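Probable L,D-transpeptidase 3 (Mycobacterium tuberculosis, PDB 6D4K) is a probable L,D-transpeptidase of peptidoglycan biosynthesis that may perform still unidentified cross-linking reactions, possibly attaching proteins to the cell wall. Local coordinates at residues Leu32-Arg35 against Gly36-Val39. Residues are numbered along the deposited sequence; the frame is centred on the assembly and turned at random.
Sequences LPTR and GQVV. With CA (calcium ion), chain B.
Q37 lays its extended side chain across T34, the two crossing at about a right angle. With CG anti to the backbone N (chi1 -167°), the amide reaches the T34 backbone: T34 N donates to Q37 OE1 at 2.9 Å, in the plane of the amide carbonyl. The other end of the amide is held too: Q37 NE2 donates to a calcium-bound water at 3.2 Å; the calcium ion is also bound by V38 O and D252. The T34 hydroxyl lies alongside the aliphatic part of this chain, OG1 3.4 Å from Q37 CB, while Q37 OE1 also touches P33 CA at 3.3 Å. On the side facing strand 107-113, P33, which follows a cis peptide bond, sets the CB-CG edge of its ring against V39 CG1, CB at 4.0 Å, the two side chains crossing at about a right angle, and both residues pack on F111. R35 points away from the turn and, bent at chi3, hydrogen-bonds S108 O through NH2. Q37 N donates to T34 O over 3.0 Å and closes a type II beta turn, with G36 in its third, positive-phi position, that carries the chain from strand 28-32 of one sheet of the bacterial Ig domain to edge strand 38-39 of the other.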
loop_
_atom_site.group_PDB
_atom_site.type_symbol
_atom_site.label_atom_id
_atom_site.label_comp_id
_atom_site.label_asym_id
_atom_site.label_seq_id
_atom_site.Cartn_x
_atom_site.Cartn_y
_atom_site.Cartn_z
ATOM N N LEU A 32 -6.961 -9.741 -11.992
ATOM C CA LEU A 32 -6.202 -8.491 -11.956
ATOM C C LEU A 32 -4.739 -8.870 -11.790
ATOM O O LEU A 32 -4.436 -9.845 -11.101
ATOM C CB LEU A 32 -6.592 -7.626 -10.765
ATOM C CG LEU A 32 -8.032 -7.133 -10.683
ATOM C CD1 LEU A 32 -8.194 -6.331 -9.408
ATOM C CD2 LEU A 32 -8.394 -6.312 -11.911
ATOM N N PRO A 33 -3.812 -8.099 -12.390
ATOM C CA PRO A 33 -4.001 -6.941 -13.273
ATOM C C PRO A 33 -4.761 -7.274 -14.574
ATOM O O PRO A 33 -4.666 -8.408 -15.063
ATOM C CB PRO A 33 -2.557 -6.522 -13.597
ATOM C CG PRO A 33 -1.789 -6.946 -12.433
ATOM C CD PRO A 33 -2.392 -8.276 -12.042
ATOM N N THR A 34 -5.528 -6.307 -15.096
ATOM C CA THR A 34 -6.161 -6.490 -16.394
ATOM C C THR A 34 -5.103 -6.509 -17.496
ATOM O O THR A 34 -3.963 -6.074 -17.307
ATOM C CB THR A 34 -7.210 -5.397 -16.673
ATOM O OG1 THR A 34 -6.574 -4.121 -16.816
ATOM C CG2 THR A 34 -8.248 -5.315 -15.562
ATOM N N ARG A 35 -5.502 -6.971 -18.679
ATOM C CA ARG A 35 -4.553 -7.066 -19.783
ATOM C C ARG A 35 -4.017 -5.680 -20.132
ATOM O O ARG A 35 -4.784 -4.759 -20.440
ATOM C CB ARG A 35 -5.223 -7.697 -21.003
ATOM C CG ARG A 35 -4.243 -7.994 -22.132
ATOM C CD ARG A 35 -4.940 -8.586 -23.352
ATOM N NE ARG A 35 -5.663 -9.814 -23.030
ATOM C CZ ARG A 35 -5.129 -11.033 -23.052
ATOM N NH1 ARG A 35 -3.856 -11.201 -23.394
ATOM N NH2 ARG A 35 -5.871 -12.087 -22.739
ATOM N N GLY A 36 -2.701 -5.525 -20.056
ATOM C CA GLY A 36 -2.054 -4.282 -20.403
ATOM C C GLY A 36 -2.090 -3.217 -19.328
ATOM O O GLY A 36 -1.640 -2.094 -19.580
ATOM N N GLN A 37 -2.617 -3.523 -18.147
ATOM C CA GLN A 37 -2.661 -2.560 -17.058
ATOM C C GLN A 37 -1.248 -2.207 -16.611
ATOM O O GLN A 37 -0.349 -3.056 -16.626
ATOM C CB GLN A 37 -3.437 -3.152 -15.884
ATOM C CG GLN A 37 -3.825 -2.126 -14.807
ATOM C CD GLN A 37 -4.558 -2.725 -13.619
ATOM O OE1 GLN A 37 -5.015 -3.862 -13.663
ATOM N NE2 GLN A 37 -4.677 -1.955 -12.550
ATOM N N VAL A 38 -1.052 -0.942 -16.231
ATOM C CA VAL A 38 0.202 -0.463 -15.660
ATOM C C VAL A 38 0.057 -0.446 -14.145
ATOM O O VAL A 38 -0.821 0.246 -13.606
ATOM C CB VAL A 38 0.562 0.934 -16.185
ATOM C CG1 VAL A 38 1.873 1.394 -15.550
ATOM C CG2 VAL A 38 0.654 0.927 -17.701
ATOM N N VAL A 39 0.920 -1.201 -13.456
ATOM C CA VAL A 39 0.803 -1.405 -12.017
ATOM C C VAL A 39 2.152 -1.214 -11.318
ATOM O O VAL A 39 3.224 -1.295 -11.931
ATOM C CB VAL A 39 0.213 -2.797 -11.669
ATOM C CG1 VAL A 39 -1.161 -2.971 -12.332
ATOM C CG2 VAL A 39 1.200 -3.936 -12.051
HETATM CA CA CA B . -1.758 1.800 -12.128
HETATM O O HOH W 1 -3.674 0.983 -13.301
HETATM O O HOH W 2 -3.661 2.965 -11.047
HETATM O O HOH W 3 -2.089 0.096 -10.572
HETATM O O HOH W 4 -1.503 3.499 -13.567
#